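Local coordinates for putative periplasmic protein (Bacteroides eggerthii, PDB 4HBR), which is of unknown function but is probably a periplasmic protein of the PepSY-like (DUF2874) family, built on one long antiparallel sheet, at residues A4-S7 against V8-A11; V102-P105 against N106-M109. One frame throughout, in Å; residues are numbered along the deposited sequence.

Contact 1: A4-S7 against V8-A11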
ATOM      1  N   ALA A   4       6.507   1.063 -19.655  1.00 67.18           N
ATOM      2  CA  ALA A   4       5.458   2.028 -19.397  1.00 64.82           C
ATOM      3  C   ALA A   4       5.403   3.013 -20.559  1.00 70.56           C
ATOM      4  O   ALA A   4       6.464   3.440 -21.025  1.00 70.93           O
ATOM      5  CB  ALA A   4       5.715   2.761 -18.097  1.00 63.00           C
ATOM      6  N   PRO A   5       4.199   3.401 -21.048  1.00 67.56           N
ATOM      7  CA  PRO A   5       4.146   4.403 -22.135  1.00 69.80           C
ATOM      8  C   PRO A   5       4.786   5.726 -21.706  1.00 75.66           C
ATOM      9  O   PRO A   5       4.807   6.039 -20.515  1.00 72.92           O
ATOM     10  CB  PRO A   5       2.648   4.572 -22.401  1.00 70.69           C
ATOM     11  CG  PRO A   5       1.977   3.413 -21.722  1.00 72.85           C
ATOM     12  CD  PRO A   5       2.847   3.020 -20.589  1.00 66.35           C
ATOM     13  N   ASP A   6       5.314   6.495 -22.673  1.00 76.79           N
ATOM     14  CA  ASP A   6       5.981   7.780 -22.429  1.00 76.87           C
ATOM     15  C   ASP A   6       5.107   8.737 -21.621  1.00 76.05           C
ATOM     16  O   ASP A   6       5.605   9.367 -20.676  1.00 75.62           O
ATOM     17  CB  ASP A   6       6.407   8.444 -23.754  1.00 83.40           C
ATOM     18  CG  ASP A   6       7.639   7.841 -24.413  1.00103.09           C
ATOM     19  OD1 ASP A   6       8.547   7.382 -23.677  1.00104.03           O
ATOM     20  OD2 ASP A   6       7.727   7.882 -25.666  1.00113.86           O
ATOM     21  N   SER A   7       3.800   8.807 -21.951  1.00 68.62           N
ATOM     22  CA  SER A   7       2.828   9.673 -21.271  1.00 64.72           C
ATOM     23  C   SER A   7       2.732   9.362 -19.773  1.00 62.74           C
ATOM     24  O   SER A   7       2.594  10.282 -18.972  1.00 60.57           O
ATOM     25  CB  SER A   7       1.452   9.552 -21.919  1.00 67.78           C
ATOM     26  OG  SER A   7       0.852   8.285 -21.703  1.00 74.85           O
ATOM     27  N   VAL A   8       2.805   8.067 -19.413  1.00 57.87           N
ATOM     28  CA  VAL A   8       2.709   7.561 -18.045  1.00 54.64           C
ATOM     29  C   VAL A   8       4.001   7.938 -17.294  1.00 60.56           C
ATOM     30  O   VAL A   8       3.939   8.414 -16.155  1.00 58.45           O
ATOM     31  CB  VAL A   8       2.412   6.031 -18.045  1.00 56.74           C
ATOM     32  CG1 VAL A   8       2.592   5.416 -16.667  1.00 53.69           C
ATOM     33  CG2 VAL A   8       1.008   5.742 -18.569  1.00 56.44           C
ATOM     34  N   GLN A   9       5.160   7.774 -17.949  1.00 60.13           N
ATOM     35  CA  GLN A   9       6.460   8.124 -17.366  1.00 60.37           C
ATOM     36  C   GLN A   9       6.562   9.641 -17.116  1.00 65.14           C
ATOM     37  O   GLN A   9       7.095  10.046 -16.075  1.00 63.70           O
ATOM     38  CB  GLN A   9       7.603   7.633 -18.263  1.00 64.15           C
ATOM     39  CG  GLN A   9       7.736   6.105 -18.256  1.00 67.98           C
ATOM     40  CD  GLN A   9       8.924   5.649 -19.042  1.00 83.85           C
ATOM     41  OE1 GLN A   9      10.073   5.878 -18.662  1.00 79.74           O
ATOM     42  NE2 GLN A   9       8.675   5.002 -20.166  1.00 75.56           N
ATOM     43  N   ILE A  10       6.018  10.474 -18.050  1.00 63.17           N
ATOM     44  CA  ILE A  10       5.994  11.945 -17.942  1.00 62.44           C
ATOM     45  C   ILE A  10       5.080  12.351 -16.763  1.00 64.21           C
ATOM     46  O   ILE A  10       5.455  13.220 -15.961  1.00 64.33           O
ATOM     47  CB  ILE A  10       5.586  12.609 -19.299  1.00 67.40           C
ATOM     48  CG1 ILE A  10       6.737  12.492 -20.319  1.00 69.83           C
ATOM     49  CG2 ILE A  10       5.179  14.093 -19.126  1.00 67.87           C
ATOM     50  CD1 ILE A  10       6.323  12.510 -21.764  1.00 77.63           C
ATOM     51  N   ALA A  11       3.927  11.670 -16.627  1.00 58.10           N
ATOM     52  CA  ALA A  11       2.966  11.912 -15.547  1.00 54.50           C
ATOM     53  C   ALA A  11       3.581  11.650 -14.163  1.00 55.61           C
ATOM     54  O   ALA A  11       3.354  12.447 -13.255  1.00 53.38           O
ATOM     55  CB  ALA A  11       1.728  11.066 -15.741  1.00 53.82           C
TER

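Contact 2: V102-P105 against N106-M109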
ATOM      1  N   VAL A 102       0.084  -8.448   9.548  1.00 40.93           N
ATOM      2  CA  VAL A 102       0.569  -8.924  10.842  1.00 41.37           C
ATOM      3  C   VAL A 102       0.546 -10.449  10.840  1.00 47.25           C
ATOM      4  O   VAL A 102      -0.395 -11.061  10.346  1.00 47.61           O
ATOM      5  CB  VAL A 102      -0.256  -8.266  12.015  1.00 43.91           C
ATOM      6  CG1 VAL A 102      -1.774  -8.450  11.843  1.00 42.74           C
ATOM      7  CG2 VAL A 102       0.198  -8.721  13.395  1.00 44.91           C
ATOM      8  N   GLY A 103       1.630 -11.044  11.310  1.00 44.86           N
ATOM      9  CA  GLY A 103       1.730 -12.488  11.395  1.00 45.43           C
ATOM     10  C   GLY A 103       1.464 -12.981  12.793  1.00 51.72           C
ATOM     11  O   GLY A 103       1.801 -12.303  13.764  1.00 52.38           O
ATOM     12  N   LYS A 104       0.840 -14.159  12.905  1.00 50.54           N
ATOM     13  CA  LYS A 104       0.604 -14.850  14.175  1.00 52.83           C
ATOM     14  C   LYS A 104       1.440 -16.138  14.088  1.00 59.82           C
ATOM     15  O   LYS A 104       0.940 -17.157  13.628  1.00 59.82           O
ATOM     16  CB  LYS A 104      -0.903 -15.079  14.427  1.00 54.83           C
ATOM     17  CG  LYS A 104      -1.695 -13.783  14.650  1.00 55.13           C
ATOM     18  CD  LYS A 104      -1.715 -13.361  16.115  1.00 64.42           C
ATOM     19  CE  LYS A 104      -3.073 -13.556  16.726  1.00 77.63           C
ATOM     20  NZ  LYS A 104      -3.032 -13.354  18.199  1.00 96.27           N
ATOM     21  N   PRO A 105       2.766 -16.059  14.371  1.00 59.37           N
ATOM     22  CA  PRO A 105       3.650 -17.223  14.152  1.00 60.99           C
ATOM     23  C   PRO A 105       3.282 -18.491  14.918  1.00 68.58           C
ATOM     24  O   PRO A 105       3.583 -19.580  14.427  1.00 69.44           O
ATOM     25  CB  PRO A 105       5.031 -16.713  14.601  1.00 63.15           C
ATOM     26  CG  PRO A 105       4.760 -15.524  15.452  1.00 66.44           C
ATOM     27  CD  PRO A 105       3.544 -14.896  14.851  1.00 60.05           C
ATOM     28  N   ASN A 106       2.653 -18.366  16.104  1.00 66.65           N
ATOM     29  CA  ASN A 106       2.271 -19.525  16.919  1.00 68.99           C
ATOM     30  C   ASN A 106       1.040 -20.221  16.315  1.00 72.22           C
ATOM     31  O   ASN A 106       0.889 -21.434  16.465  1.00 74.80           O
ATOM     32  CB  ASN A 106       2.030 -19.118  18.378  1.00 72.07           C
ATOM     33  CG  ASN A 106       3.243 -18.503  19.053  1.00103.24           C
ATOM     34  OD1 ASN A 106       4.309 -19.122  19.174  1.00 98.56           O
ATOM     35  ND2 ASN A 106       3.110 -17.262  19.509  1.00 96.47           N
HETATM   36  N   MSE A 107       0.191 -19.435  15.625  1.00 65.48           N
HETATM   37  CA  MSE A 107      -1.030 -19.851  14.930  0.50 64.66           C
HETATM   38  C   MSE A 107      -0.690 -20.304  13.496  1.00 66.29           C
HETATM   39  O   MSE A 107      -1.484 -20.994  12.851  1.00 66.43           O
HETATM   40  CB  MSE A 107      -2.002 -18.650  14.902  0.50 65.10           C
HETATM   41  CG  MSE A 107      -3.464 -19.008  14.704  0.50 72.94           C
HETATM   42 SE   MSE A 107      -4.566 -17.397  14.704  0.38 79.58          SE
HETATM   43  CE  MSE A 107      -4.538 -17.039  16.658  0.50 77.91           C
ATOM     44  N   GLN A 108       0.495 -19.879  12.995  1.00 60.30           N
ATOM     45  CA  GLN A 108       1.038 -20.106  11.650  1.00 58.71           C
ATOM     46  C   GLN A 108       0.079 -19.512  10.590  1.00 61.63           C
ATOM     47  O   GLN A 108      -0.240 -20.156   9.586  1.00 61.88           O
ATOM     48  CB  GLN A 108       1.353 -21.593  11.401  1.00 61.28           C
ATOM     49  CG  GLN A 108       2.467 -22.118  12.313  1.00 64.76           C
ATOM     50  CD  GLN A 108       3.015 -23.452  11.911  1.00 78.26           C
ATOM     51  OE1 GLN A 108       2.466 -24.157  11.065  1.00 73.11           O
ATOM     52  NE2 GLN A 108       4.125 -23.829  12.515  1.00 82.54           N
HETATM   53  N   MSE A 109      -0.386 -18.276  10.857  1.00 56.42           N
HETATM   54  CA  MSE A 109      -1.321 -17.503  10.035  1.00 55.15           C
HETATM   55  C   MSE A 109      -0.844 -16.064   9.855  1.00 55.59           C
HETATM   56  O   MSE A 109      -0.302 -15.477  10.790  1.00 54.91           O
HETATM   57  CB  MSE A 109      -2.726 -17.467  10.669  1.00 58.49           C
HETATM   58  CG  MSE A 109      -3.354 -18.830  10.941  1.00 70.21           C
HETATM   59 SE   MSE A 109      -4.063 -19.694   9.331  0.75 81.40          SE
HETATM   60  CE  MSE A 109      -3.584 -21.588   9.740  1.00 81.13           C
TER

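Contact 1: A4-S7 against V8-A11
Ala4 touches Gln9 twice, once through its methyl and once through its carbonyl. CB of Ala4 sits 3.9 Å from CG of Gln9, while the carboxamide reaches back past the start of the helix and Gln9 NE2 gives a hydrogen bond of 2.8 Å to Ala4 O. The amide nitrogen comes in above the carbonyl plane, 37° out of it, and the N-H is bent to 144°, so the bond is short but not straight. Gln9 can do this because its CG lies beside its own backbone N (chi1 -70°) and the chain then runs extended, carrying the amide back toward the N-terminal side.

Pro5 holds the N-cap position. Its carbonyl accepts the first i to i+4 bond, from Gln9 N to Pro5 O at 3.1 Å, and Val8 N adds a weak, bent one to the same oxygen. The proline ring meets Val8 obliquely, with Pro5 CD 3.9 Å from Val8 CG2, the methyl that stands beside the valine's backbone N.

Asp6 opens the helix proper: its O takes the N-H of Ile10 at 2.9 Å, and Ile10 lays CG1 and CD1 over that same oxygen, Ile10 CG1 at 3.3 Å from Asp6 O. At the next residue, Ser7 O receives Ala11 N at 3.0 Å, with the Ala11 methyl beside it.

Outside these residues, Trp24 of strand 23-27 packs on Ala4, Val8 and Gln9, and Ala50 and Phe46 meet Val8 and Ala11, so this side of the helix rests against the sheet. The whole is the capped N-terminal end of helix 6-15: a proline N-cap followed by successive i to i+4 bonds, with a glutamine side chain tying the preceding loop to the helix.

Contact 2: V102-P105 against N106-M109
Lys104 lies alongside Met107, a selenomethionine, the two side chains pointing the same way. They meet at their bases, Lys104 CB to Met107 CB at 3.8 Å. Met107 runs with CG opposite its backbone N (chi1 -158°) in the conformer described; a second conformer exists, so any touch between the far ends of the two chains is doubtful. At the far end of the lysine the ammonium group leaves the hairpin, forming a salt bridge with Asp80 and a hydrogen bond to Glu77 O.

The backbone closes the turn: Lys104 N bonds to Met109 O at 2.7 Å, and Met109 N returns a longer bond, 3.3 Å, to Lys104 O. That oxygen also takes weak bonds from Met107 N and from Gln108 N. Gln108 has positive backbone angles (phi 60°, psi 45°), and with Met109 it faces Lys104 as a G1 beta bulge. Gln108 CG rests 3.5 Å from Pro105 O, to which Gln108 N also makes a weak bond.

The chemistry is thus divided: Lys104 O takes one well-aimed N-H, from Met109, and two weak ones at the bend, while the base of the Lys104 side chain packs on the base of Met107 and its charge is matched by Asp80 elsewhere.

Contact 1 comes first along the chain and contact 2 follows far later, with their centres 41 Å apart and their nearest atoms about 30 Å apart. They lie on opposite sides of the molecule's centre. What joins them is the antiparallel sheet, whose strands run in sequence order: helix 6-15 packs near the end that begins with strand 23-27, whereas 102-109 forms the turn linking strands 97-104 and 109-115, close to the other edge strand, 121-126. One contact is therefore a helix start laid against the sheet, the other a hairpin bend within it, and they lie near opposite ends of the strand order in an elongated single-sheet fold.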